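Local coordinates for cytochrome cL (PDB 2D0W), which carries electrons on a covalently bound haem and probably acts as the electron acceptor for methanol dehydrogenase during methanol oxidation in the periplasm, at residues C47-E52 with A159-Q164; E53-S58 with L116-W121; P83-D88 with F92-G97. All blocks are in the same frame, centred on the assembly; numbering follows the deposited sequence.

Interaction 1 (C47-E52 with A159-Q164); sequences CLPKGE and AAEKAQ
Pro49 presses its ring against Ala160 and Glu161, bringing the first turn of helix 48-58 onto the last turn of helix 149-161. In the class I cytochrome c fold, helix 48-58 is the N-terminal helix of the haem domain; helix 149-161 comes after the core helix 112-124 and meets it through the rings of Trp152 and Trp121. The backbones come closest at Pro49 CA and Glu161 CA, 6.2 Å apart. The CG-CD edge of the proline ring does the touching toward Ala160: Pro49 CD lies 3.6 Å from Ala160 CB, and CG is equally close to that methyl. Pro49 CG also meets Glu161 CG at 3.6 Å. The neighbouring ring atom, Pro49 CB, is 3.7 Å from Glu161 CG. Glu161 therefore takes part through an aliphatic methylene. With chi1 at -83° that methylene is set beside the proline, while the rest of the chain runs on extended, crossing the ring obliquely. No hydrogen bond joins the two segments; the grip is apolar and small, partly open at the Glu161 side. Nearby, Cys47 SG forms a disulfide with Cys165, a covalent link between the same two parts of the chain. One turn further along, Glu52 stretches out almost fully (chi1 175°, chi2 -173°) and hydrogen-bonds through OE2 to Trp152 NE1, a second link to helix 149-161. Zinc binding by Glu52 and Glu153 has been observed in this protein, but no zinc sits there on this chain. Like charges approach here without touching: Glu52 OE1 and Glu161 OE1 are 6.1 Å apart.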
loop_
_atom_site.group_PDB
_atom_site.type_symbol
_atom_site.label_atom_id
_atom_site.label_comp_id
_atom_site.label_asym_id
_atom_site.label_seq_id
_atom_site.Cartn_x
_atom_site.Cartn_y
_atom_site.Cartn_z
ATOM N N CYS A 47 5.570 7.795 7.402
ATOM C CA CYS A 47 5.786 7.071 6.143
ATOM C C CYS A 47 4.902 7.547 4.981
ATOM O O CYS A 47 5.127 7.178 3.829
ATOM C CB CYS A 47 5.537 5.587 6.391
ATOM S SG CYS A 47 6.552 5.006 7.742
ATOM N N LEU A 48 3.895 8.361 5.301
ATOM C CA LEU A 48 2.858 8.759 4.326
ATOM C C LEU A 48 3.251 9.656 3.184
ATOM O O LEU A 48 2.907 9.328 2.040
ATOM C CB LEU A 48 1.564 9.244 5.008
ATOM C CG LEU A 48 0.952 8.201 5.956
ATOM C CD1 LEU A 48 -0.181 8.818 6.742
ATOM C CD2 LEU A 48 0.537 6.891 5.254
ATOM N N PRO A 49 3.965 10.788 3.456
ATOM C CA PRO A 49 4.431 11.613 2.321
ATOM C C PRO A 49 5.200 10.830 1.250
ATOM O O PRO A 49 4.999 11.047 0.057
ATOM C CB PRO A 49 5.305 12.663 3.040
ATOM C CG PRO A 49 4.796 12.762 4.457
ATOM C CD PRO A 49 4.340 11.354 4.779
ATOM N N LYS A 50 6.114 9.977 1.670
ATOM C CA LYS A 50 6.819 9.170 0.703
ATOM C C LYS A 50 5.880 8.207 -0.076
ATOM O O LYS A 50 5.952 8.134 -1.322
ATOM C CB LYS A 50 8.003 8.445 1.305
ATOM C CG LYS A 50 8.722 7.570 0.278
ATOM C CD LYS A 50 9.778 8.356 -0.427
ATOM C CE LYS A 50 10.268 7.574 -1.649
ATOM N NZ LYS A 50 11.198 8.386 -2.471
ATOM N N GLY A 51 4.959 7.556 0.625
ATOM C CA GLY A 51 3.965 6.700 -0.055
ATOM C C GLY A 51 3.186 7.497 -1.061
ATOM O O GLY A 51 3.009 7.057 -2.190
ATOM N N GLU A 52 2.762 8.714 -0.677
ATOM C CA GLU A 52 2.014 9.593 -1.595
ATOM C C GLU A 52 2.806 10.012 -2.815
ATOM O O GLU A 52 2.273 9.993 -3.946
ATOM C CB GLU A 52 1.553 10.863 -0.873
ATOM C CG GLU A 52 0.888 11.850 -1.774
ATOM C CD GLU A 52 0.605 13.171 -1.050
ATOM O OE1 GLU A 52 1.438 13.579 -0.244
ATOM O OE2 GLU A 52 -0.440 13.784 -1.306
ATOM N N ALA A 159 2.621 18.068 8.828
ATOM C CA ALA A 159 2.876 17.283 10.060
ATOM C C ALA A 159 3.458 15.869 9.820
ATOM O O ALA A 159 4.347 15.395 10.559
ATOM C CB ALA A 159 1.616 17.162 10.833
ATOM N N ALA A 160 2.942 15.182 8.801
ATOM C CA ALA A 160 3.477 13.859 8.461
ATOM C C ALA A 160 4.953 14.001 8.094
ATOM O O ALA A 160 5.799 13.209 8.523
ATOM C CB ALA A 160 2.675 13.259 7.294
ATOM N N GLU A 161 5.254 15.036 7.313
ATOM C CA GLU A 161 6.628 15.273 6.856
ATOM C C GLU A 161 7.626 15.504 7.985
ATOM O O GLU A 161 8.793 15.188 7.819
ATOM C CB GLU A 161 6.702 16.405 5.845
ATOM C CG GLU A 161 6.389 15.972 4.430
ATOM C CD GLU A 161 6.003 17.130 3.531
ATOM O OE1 GLU A 161 5.895 16.874 2.301
ATOM O OE2 GLU A 161 5.821 18.285 4.045
ATOM N N LYS A 162 7.166 16.022 9.120
ATOM C CA LYS A 162 8.045 16.247 10.280
ATOM C C LYS A 162 8.233 15.011 11.178
ATOM O O LYS A 162 9.043 15.024 12.118
ATOM C CB LYS A 162 7.549 17.435 11.121
ATOM C CG LYS A 162 7.467 18.735 10.389
ATOM C CD LYS A 162 6.953 19.845 11.313
ATOM C CE LYS A 162 7.152 21.246 10.716
ATOM N NZ LYS A 162 5.915 21.851 10.169
ATOM N N ALA A 163 7.490 13.943 10.897
ATOM C CA ALA A 163 7.565 12.741 11.690
ATOM C C ALA A 163 8.480 11.712 11.050
ATOM O O ALA A 163 8.796 11.776 9.830
ATOM C CB ALA A 163 6.170 12.157 11.892
ATOM N N GLN A 164 8.898 10.760 11.878
ATOM C CA GLN A 164 9.822 9.723 11.445
ATOM C C GLN A 164 9.049 8.579 10.855
ATOM O O GLN A 164 7.995 8.209 11.343
ATOM C CB GLN A 164 10.647 9.188 12.614
ATOM C CG GLN A 164 11.465 10.226 13.348
ATOM C CD GLN A 164 12.384 9.586 14.387
ATOM O OE1 GLN A 164 12.087 8.516 14.930
ATOM N NE2 GLN A 164 13.509 10.236 14.658
#

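Interaction 2 (E53-S58 with L116-W121). With HEM (protoporphyrin IX containing Fe), chain H.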
loop_
_atom_site.group_PDB
_atom_site.type_symbol
_atom_site.label_atom_id
_atom_site.label_comp_id
_atom_site.label_asym_id
_atom_site.label_seq_id
_atom_site.Cartn_x
_atom_site.Cartn_y
_atom_site.Cartn_z
ATOM N N GLU A 53 4.093 10.373 -2.631
ATOM C CA GLU A 53 4.873 10.760 -3.825
ATOM C C GLU A 53 5.008 9.619 -4.861
ATOM O O GLU A 53 4.918 9.857 -6.055
ATOM C CB GLU A 53 6.238 11.429 -3.498
ATOM C CG GLU A 53 7.105 10.730 -2.493
ATOM C CD GLU A 53 8.236 11.638 -1.913
ATOM O OE1 GLU A 53 9.162 11.998 -2.673
ATOM O OE2 GLU A 53 8.196 11.967 -0.689
ATOM N N ILE A 54 5.257 8.407 -4.373
ATOM C CA ILE A 54 5.370 7.198 -5.217
ATOM C C ILE A 54 4.053 6.988 -5.963
ATOM O O ILE A 54 4.032 6.882 -7.202
ATOM C CB ILE A 54 5.713 5.971 -4.342
ATOM C CG1 ILE A 54 7.140 6.088 -3.815
ATOM C CG2 ILE A 54 5.531 4.632 -5.110
ATOM C CD1 ILE A 54 7.391 5.092 -2.661
ATOM N N TYR A 55 2.954 7.046 -5.208
ATOM C CA TYR A 55 1.587 6.903 -5.733
ATOM C C TYR A 55 1.245 7.896 -6.839
ATOM O O TYR A 55 0.703 7.564 -7.931
ATOM C CB TYR A 55 0.551 7.020 -4.575
ATOM C CG TYR A 55 -0.838 6.933 -5.116
ATOM C CD1 TYR A 55 -1.466 5.686 -5.289
ATOM C CD2 TYR A 55 -1.518 8.081 -5.525
ATOM C CE1 TYR A 55 -2.724 5.572 -5.858
ATOM C CE2 TYR A 55 -2.818 7.965 -6.059
ATOM C CZ TYR A 55 -3.372 6.692 -6.245
ATOM O OH TYR A 55 -4.611 6.534 -6.772
ATOM N N LEU A 56 1.598 9.138 -6.581
ATOM C CA LEU A 56 1.194 10.199 -7.477
ATOM C C LEU A 56 1.914 9.995 -8.776
ATOM O O LEU A 56 1.361 10.180 -9.844
ATOM C CB LEU A 56 1.507 11.576 -6.882
ATOM C CG LEU A 56 0.531 12.090 -5.812
ATOM C CD1 LEU A 56 0.951 13.471 -5.212
ATOM C CD2 LEU A 56 -0.909 12.129 -6.358
ATOM N N GLU A 57 3.192 9.666 -8.681
ATOM C CA GLU A 57 3.988 9.582 -9.885
ATOM C C GLU A 57 3.644 8.390 -10.771
ATOM O O GLU A 57 3.690 8.484 -12.005
ATOM C CB GLU A 57 5.473 9.646 -9.550
ATOM C CG GLU A 57 5.891 11.129 -9.323
ATOM C CD GLU A 57 5.896 11.948 -10.611
ATOM O OE1 GLU A 57 5.921 11.353 -11.698
ATOM O OE2 GLU A 57 5.893 13.204 -10.546
ATOM N N SER A 58 3.301 7.274 -10.165
ATOM C CA SER A 58 3.222 6.046 -10.947
ATOM C C SER A 58 1.828 5.422 -11.029
ATOM O O SER A 58 1.597 4.514 -11.843
ATOM C CB SER A 58 4.279 5.032 -10.427
ATOM O OG SER A 58 5.625 5.369 -10.935
ATOM N N LEU A 116 6.275 -0.772 0.534
ATOM C CA LEU A 116 5.520 -0.823 1.802
ATOM C C LEU A 116 4.940 0.516 2.217
ATOM O O LEU A 116 3.950 0.578 2.951
ATOM C CB LEU A 116 6.393 -1.436 2.906
ATOM C CG LEU A 116 6.715 -2.897 2.725
ATOM C CD1 LEU A 116 7.584 -3.333 3.873
ATOM C CD2 LEU A 116 5.422 -3.754 2.627
ATOM N N LYS A 117 5.602 1.596 1.813
ATOM C CA LYS A 117 5.145 2.956 2.087
ATOM C C LYS A 117 4.016 3.319 1.127
ATOM O O LYS A 117 3.063 4.013 1.437
ATOM C CB LYS A 117 6.300 3.947 1.900
ATOM C CG LYS A 117 7.413 3.870 2.964
ATOM C CD LYS A 117 8.561 4.814 2.537
ATOM C CE LYS A 117 9.580 5.020 3.609
ATOM N NZ LYS A 117 10.137 3.711 3.937
ATOM N N LEU A 118 4.155 2.850 -0.089
ATOM C CA LEU A 118 3.055 2.986 -1.065
ATOM C C LEU A 118 1.772 2.355 -0.513
ATOM O O LEU A 118 0.690 2.937 -0.593
ATOM C CB LEU A 118 3.438 2.288 -2.372
ATOM C CG LEU A 118 2.343 2.140 -3.438
ATOM C CD1 LEU A 118 1.673 3.478 -3.768
ATOM C CD2 LEU A 118 2.946 1.426 -4.694
ATOM N N ILE A 119 1.887 1.145 0.006
ATOM C CA ILE A 119 0.695 0.425 0.531
ATOM C C ILE A 119 0.117 1.229 1.747
ATOM O O ILE A 119 -1.091 1.403 1.877
ATOM C CB ILE A 119 1.088 -1.000 0.892
ATOM C CG1 ILE A 119 1.280 -1.840 -0.375
ATOM C CG2 ILE A 119 0.057 -1.682 1.852
ATOM C CD1 ILE A 119 1.973 -3.237 -0.169
ATOM N N ALA A 120 0.974 1.762 2.609
ATOM C CA ALA A 120 0.503 2.579 3.751
ATOM C C ALA A 120 -0.292 3.756 3.255
ATOM O O ALA A 120 -1.301 4.135 3.861
ATOM C CB ALA A 120 1.672 3.085 4.614
ATOM N N TRP A 121 0.149 4.350 2.146
ATOM C CA TRP A 121 -0.600 5.504 1.546
ATOM C C TRP A 121 -1.948 5.045 1.045
ATOM O O TRP A 121 -2.934 5.728 1.267
ATOM C CB TRP A 121 0.139 6.172 0.366
ATOM C CG TRP A 121 -0.619 7.331 -0.252
ATOM C CD1 TRP A 121 -1.093 7.436 -1.547
ATOM C CD2 TRP A 121 -0.996 8.532 0.403
ATOM N NE1 TRP A 121 -1.726 8.648 -1.727
ATOM C CE2 TRP A 121 -1.681 9.337 -0.540
ATOM C CE3 TRP A 121 -0.817 9.022 1.704
ATOM C CZ2 TRP A 121 -2.205 10.607 -0.212
ATOM C CZ3 TRP A 121 -1.355 10.293 2.030
ATOM C CH2 TRP A 121 -2.033 11.055 1.065
HETATM C CHA HEM H . -6.302 -2.760 -10.664
HETATM C CHB HEM H . -3.058 -0.628 -7.712
HETATM C CHC HEM H . -0.815 1.557 -11.448
HETATM C CHD HEM H . -4.730 0.416 -14.082
HETATM C C1A HEM H . -5.583 -2.456 -9.506
HETATM C C2A HEM H . -5.726 -3.028 -8.172
HETATM C C3A HEM H . -4.852 -2.414 -7.374
HETATM C C4A HEM H . -4.083 -1.448 -8.147
HETATM C CMA HEM H . -4.637 -2.648 -5.843
HETATM C CAA HEM H . -6.767 -4.091 -7.757
HETATM C CBA HEM H . -8.042 -3.317 -7.381
HETATM C CGA HEM H . -9.117 -4.216 -6.782
HETATM O O1A HEM H . -8.808 -5.361 -6.372
HETATM O O2A HEM H . -10.287 -3.769 -6.730
HETATM C C1B HEM H . -2.133 0.107 -8.462
HETATM C C2B HEM H . -0.951 0.861 -8.029
HETATM C C3B HEM H . -0.348 1.343 -9.004
HETATM C C4B HEM H . -1.075 1.075 -10.206
HETATM C CMB HEM H . -0.631 1.018 -6.543
HETATM C CAB HEM H . 1.091 1.886 -8.995
HETATM C CBB HEM H . 2.068 1.185 -8.507
HETATM C C1C HEM H . -1.698 1.463 -12.501
HETATM C C2C HEM H . -1.465 1.894 -13.895
HETATM C C3C HEM H . -2.559 1.630 -14.585
HETATM C C4C HEM H . -3.494 0.897 -13.716
HETATM C CMC HEM H . -0.407 2.938 -14.211
HETATM C CAC HEM H . -3.024 2.151 -15.983
HETATM C CBC HEM H . -2.138 2.119 -16.941
HETATM C C1D HEM H . -5.471 -0.592 -13.498
HETATM C C2D HEM H . -6.562 -1.325 -14.113
HETATM C C3D HEM H . -7.044 -2.318 -13.061
HETATM C C4D HEM H . -6.225 -2.086 -11.888
HETATM C CMD HEM H . -7.109 -1.133 -15.561
HETATM C CAD HEM H . -8.183 -3.395 -13.165
HETATM C CBD HEM H . -7.393 -4.693 -13.361
HETATM C CGD HEM H . -8.201 -5.941 -13.107
HETATM O O1D HEM H . -7.645 -7.054 -13.155
HETATM O O2D HEM H . -9.401 -5.808 -12.831
HETATM N NA HEM H . -4.591 -1.497 -9.426
HETATM N NB HEM H . -2.168 0.359 -9.818
HETATM N NC HEM H . -2.922 0.813 -12.443
HETATM N ND HEM H . -5.333 -1.058 -12.195
HETATM FE FE HEM H . -3.683 -0.412 -10.973
#
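Leu118 fits between Ile54, Tyr55 and the haem where helices 48-58 and 112-124 cross. This is the N- and C-terminal helix pair that defines the class I cytochrome c fold; here the two short segments meet almost at right angles (-87°), their axes 9.2 Å apart. Leu118 gives up the most surface, and its two methyls divide the work. With CG anti to the backbone N (chi1 171°) the side chain reaches across to the other helix: CD1 sits 3.8 Å from Tyr55 CB, at the edge of the tyrosine ring and near its plane, while CD2 lies 3.9 Å from haem CBB, the outer carbon of a side arm that began as a vinyl. The same CD2 also meets Ile54 CG2 at 4.1 Å, so one leucine joins both helices to the cofactor. Tyr55 comes next. Its side chain crosses Leu118 at about a right angle, and its hydroxyl is held by a hydrogen bond to the carbonyl of Gly64, directly after the iron ligand His63. The Tyr55 side chain also touches His63, making it a second-shell neighbour of the axial ligand. Ile54, the third, contributes its CG2 methyl, and its side chain also touches Leu110. Beyond this trio, Trp121 lies against Tyr55 with ring planes inclined at 55°, in neither a stack nor a T-shape. Its NE1 is buried here and has no hydrogen-bonding partner in the model; the nearest tyrosine atom to it is CD2 at 3.8 Å, while Trp121 CD1 packs 3.5 Å from Tyr55 CB.

Interaction 3 (P83-D88 with F92-G97). With HEM (protoporphyrin IX containing Fe), chain H.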
loop_
_atom_site.group_PDB
_atom_site.type_symbol
_atom_site.label_atom_id
_atom_site.label_comp_id
_atom_site.label_asym_id
_atom_site.label_seq_id
_atom_site.Cartn_x
_atom_site.Cartn_y
_atom_site.Cartn_z
ATOM N N PRO A 83 -10.815 -9.586 -3.557
ATOM C CA PRO A 83 -10.971 -9.280 -2.112
ATOM C C PRO A 83 -9.776 -9.563 -1.157
ATOM O O PRO A 83 -9.743 -8.992 -0.083
ATOM C CB PRO A 83 -12.278 -10.024 -1.710
ATOM C CG PRO A 83 -12.472 -11.110 -2.780
ATOM C CD PRO A 83 -11.742 -10.641 -4.042
ATOM N N LYS A 84 -8.819 -10.402 -1.535
ATOM C CA LYS A 84 -7.563 -10.515 -0.771
ATOM C C LYS A 84 -6.752 -9.196 -0.743
ATOM O O LYS A 84 -5.724 -9.107 -0.065
ATOM C CB LYS A 84 -6.677 -11.643 -1.314
ATOM C CG LYS A 84 -7.107 -13.047 -0.856
ATOM C CD LYS A 84 -6.062 -14.136 -1.202
ATOM C CE LYS A 84 -6.732 -15.515 -1.325
ATOM N NZ LYS A 84 -5.951 -16.525 -2.148
ATOM N N ASN A 85 -7.220 -8.192 -1.469
ATOM C CA ASN A 85 -6.622 -6.851 -1.409
ATOM C C ASN A 85 -6.988 -6.079 -0.117
ATOM O O ASN A 85 -6.469 -5.015 0.127
ATOM C CB ASN A 85 -6.914 -6.043 -2.686
ATOM C CG ASN A 85 -6.087 -6.520 -3.905
ATOM O OD1 ASN A 85 -4.973 -7.081 -3.765
ATOM N ND2 ASN A 85 -6.615 -6.261 -5.117
ATOM N N THR A 86 -7.898 -6.641 0.691
ATOM C CA THR A 86 -8.157 -6.169 2.059
ATOM C C THR A 86 -7.043 -6.603 3.047
ATOM O O THR A 86 -7.031 -6.193 4.213
ATOM C CB THR A 86 -9.564 -6.646 2.591
ATOM O OG1 THR A 86 -9.604 -8.079 2.729
ATOM C CG2 THR A 86 -10.705 -6.185 1.699
ATOM N N THR A 87 -6.137 -7.472 2.605
ATOM C CA THR A 87 -4.931 -7.814 3.369
ATOM C C THR A 87 -3.741 -7.134 2.703
ATOM O O THR A 87 -3.731 -6.950 1.456
ATOM C CB THR A 87 -4.723 -9.361 3.445
ATOM O OG1 THR A 87 -4.305 -9.865 2.174
ATOM C CG2 THR A 87 -6.032 -10.071 3.789
ATOM N N ASP A 88 -2.718 -6.789 3.489
ATOM C CA ASP A 88 -1.510 -6.177 2.919
ATOM C C ASP A 88 -0.817 -7.156 2.015
ATOM O O ASP A 88 -0.264 -6.757 1.013
ATOM C CB ASP A 88 -0.536 -5.678 4.000
ATOM C CG ASP A 88 -1.105 -4.492 4.781
ATOM O OD1 ASP A 88 -0.633 -4.247 5.889
ATOM O OD2 ASP A 88 -2.042 -3.838 4.316
ATOM N N PHE A 92 0.013 -6.202 -1.837
ATOM C CA PHE A 92 1.383 -6.298 -2.292
ATOM C C PHE A 92 1.450 -7.164 -3.576
ATOM O O PHE A 92 2.107 -6.782 -4.571
ATOM C CB PHE A 92 2.247 -6.883 -1.158
ATOM C CG PHE A 92 3.675 -7.239 -1.563
ATOM C CD1 PHE A 92 4.693 -6.299 -1.466
ATOM C CD2 PHE A 92 3.989 -8.511 -2.047
ATOM C CE1 PHE A 92 6.006 -6.627 -1.825
ATOM C CE2 PHE A 92 5.283 -8.844 -2.421
ATOM C CZ PHE A 92 6.304 -7.901 -2.300
ATOM N N GLU A 93 0.777 -8.323 -3.542
ATOM C CA GLU A 93 0.855 -9.286 -4.648
ATOM C C GLU A 93 0.234 -8.624 -5.904
ATOM O O GLU A 93 0.794 -8.715 -6.996
ATOM C CB GLU A 93 0.110 -10.595 -4.265
ATOM C CG GLU A 93 0.725 -11.451 -3.188
ATOM C CD GLU A 93 -0.153 -12.670 -2.784
ATOM O OE1 GLU A 93 -1.395 -12.497 -2.654
ATOM O OE2 GLU A 93 0.393 -13.804 -2.595
ATOM N N THR A 94 -0.881 -7.904 -5.747
ATOM C CA THR A 94 -1.523 -7.229 -6.896
ATOM C C THR A 94 -0.587 -6.189 -7.492
ATOM O O THR A 94 -0.345 -6.173 -8.709
ATOM C CB THR A 94 -2.857 -6.632 -6.483
ATOM O OG1 THR A 94 -3.683 -7.706 -6.042
ATOM C CG2 THR A 94 -3.542 -5.873 -7.644
ATOM N N ILE A 95 -0.002 -5.355 -6.630
ATOM C CA ILE A 95 0.952 -4.345 -7.088
ATOM C C ILE A 95 2.189 -4.983 -7.672
ATOM O O ILE A 95 2.596 -4.587 -8.756
ATOM C CB ILE A 95 1.310 -3.303 -5.999
ATOM C CG1 ILE A 95 0.014 -2.730 -5.439
ATOM C CG2 ILE A 95 2.183 -2.146 -6.605
ATOM C CD1 ILE A 95 0.151 -2.081 -4.032
ATOM N N PHE A 96 2.751 -5.985 -6.982
ATOM C CA PHE A 96 4.017 -6.579 -7.393
ATOM C C PHE A 96 3.853 -7.285 -8.742
ATOM O O PHE A 96 4.624 -7.044 -9.663
ATOM C CB PHE A 96 4.572 -7.605 -6.360
ATOM C CG PHE A 96 6.018 -7.921 -6.558
ATOM C CD1 PHE A 96 6.446 -8.748 -7.602
ATOM C CD2 PHE A 96 6.979 -7.397 -5.706
ATOM C CE1 PHE A 96 7.815 -9.020 -7.777
ATOM C CE2 PHE A 96 8.318 -7.646 -5.886
ATOM C CZ PHE A 96 8.746 -8.446 -6.922
ATOM N N GLY A 97 2.859 -8.177 -8.824
ATOM C CA GLY A 97 2.722 -9.043 -9.992
ATOM C C GLY A 97 1.728 -8.538 -11.001
ATOM O O GLY A 97 1.712 -9.038 -12.108
HETATM C CHA HEM H . -6.302 -2.760 -10.664
HETATM C CHB HEM H . -3.058 -0.628 -7.712
HETATM C CHC HEM H . -0.815 1.557 -11.448
HETATM C CHD HEM H . -4.730 0.416 -14.082
HETATM C C1A HEM H . -5.583 -2.456 -9.506
HETATM C C2A HEM H . -5.726 -3.028 -8.172
HETATM C C3A HEM H . -4.852 -2.414 -7.374
HETATM C C4A HEM H . -4.083 -1.448 -8.147
HETATM C CMA HEM H . -4.637 -2.648 -5.843
HETATM C CAA HEM H . -6.767 -4.091 -7.757
HETATM C CBA HEM H . -8.042 -3.317 -7.381
HETATM C CGA HEM H . -9.117 -4.216 -6.782
HETATM O O1A HEM H . -8.808 -5.361 -6.372
HETATM O O2A HEM H . -10.287 -3.769 -6.730
HETATM C C1B HEM H . -2.133 0.107 -8.462
HETATM C C2B HEM H . -0.951 0.861 -8.029
HETATM C C3B HEM H . -0.348 1.343 -9.004
HETATM C C4B HEM H . -1.075 1.075 -10.206
HETATM C CMB HEM H . -0.631 1.018 -6.543
HETATM C CAB HEM H . 1.091 1.886 -8.995
HETATM C CBB HEM H . 2.068 1.185 -8.507
HETATM C C1C HEM H . -1.698 1.463 -12.501
HETATM C C2C HEM H . -1.465 1.894 -13.895
HETATM C C3C HEM H . -2.559 1.630 -14.585
HETATM C C4C HEM H . -3.494 0.897 -13.716
HETATM C CMC HEM H . -0.407 2.938 -14.211
HETATM C CAC HEM H . -3.024 2.151 -15.983
HETATM C CBC HEM H . -2.138 2.119 -16.941
HETATM C C1D HEM H . -5.471 -0.592 -13.498
HETATM C C2D HEM H . -6.562 -1.325 -14.113
HETATM C C3D HEM H . -7.044 -2.318 -13.061
HETATM C C4D HEM H . -6.225 -2.086 -11.888
HETATM C CMD HEM H . -7.109 -1.133 -15.561
HETATM C CAD HEM H . -8.183 -3.395 -13.165
HETATM C CBD HEM H . -7.393 -4.693 -13.361
HETATM C CGD HEM H . -8.201 -5.941 -13.107
HETATM O O1D HEM H . -7.645 -7.054 -13.155
HETATM O O2D HEM H . -9.401 -5.808 -12.831
HETATM N NA HEM H . -4.591 -1.497 -9.426
HETATM N NB HEM H . -2.168 0.359 -9.818
HETATM N NC HEM H . -2.922 0.813 -12.443
HETATM N ND HEM H . -5.333 -1.058 -12.195
HETATM FE FE HEM H . -3.683 -0.412 -10.973
#
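Asn85 links Thr94 to a haem propionate through the two ends of one amide. Its OD1 accepts a hydrogen bond from Thr94 OG1 at 2.7 Å, the hydroxyl lying in the carbonyl plane on a lone pair, with a C=O...O angle of 116°. From the other end, Asn85 ND2 donates to propionate oxygen O1A of the haem, also at 2.7 Å but bent, with 143° at the hydrogen. Held on both sides, the amide has its flip settled. Asn85 OD1 and the carbonyl of Gly90 must compete for the single proton of Thr94 OG1, which also pairs with Thr8 OG1. The Thr94 rotamer places CG2 anti to the backbone N, and this methyl rests 3.6 Å from haem C2A. One residue on, Ile95 CG2 approaches haem CBB at 3.8 Å.

Further from the haem, the start of helix 88-97 is tied down. Thr87 is the N-cap: OG1 takes the N-H of Gly90 and gives its own proton to Lys84 O at 2.8 Å. Phe92 N then bonds to Asp88 O at 2.9 Å, an ordinary helical turn. The Asp88 carboxylate forms a salt bridge with Arg123. The Phe92 ring meets those of Phe5 and Phe33, and its side chain also touches Ile119. The single amide N-H is uncharged, so the contact itself brings no positive charge to the propionate, and any shift of its ionisation is likely to be modest.

Overall arrangement
Interactions 1 and 2 share helix 48-58 and adjoin each other, Glu52 and Gly51 packing on Trp121, whereas interactions 1 and 3 lie on opposite sides of the chain's centre, about 22 Å between centres. Interaction 1 is the peripheral one, a partly open apolar patch that attaches helix 149-161. Interaction 2 is buried and apolar at the heart of the haem domain. Interaction 3 is equally buried but built mainly on hydrogen bonds, one of which runs on to a propionate. Ile119 of helix 112-124 packs on Phe92 and Ile95, so interactions 2 and 3 meet, and both reach the haem: 116-121 and 92-97 each set a side chain against haem atom CBB. Along the chain, 3 nests inside 2, and 2 inside 1.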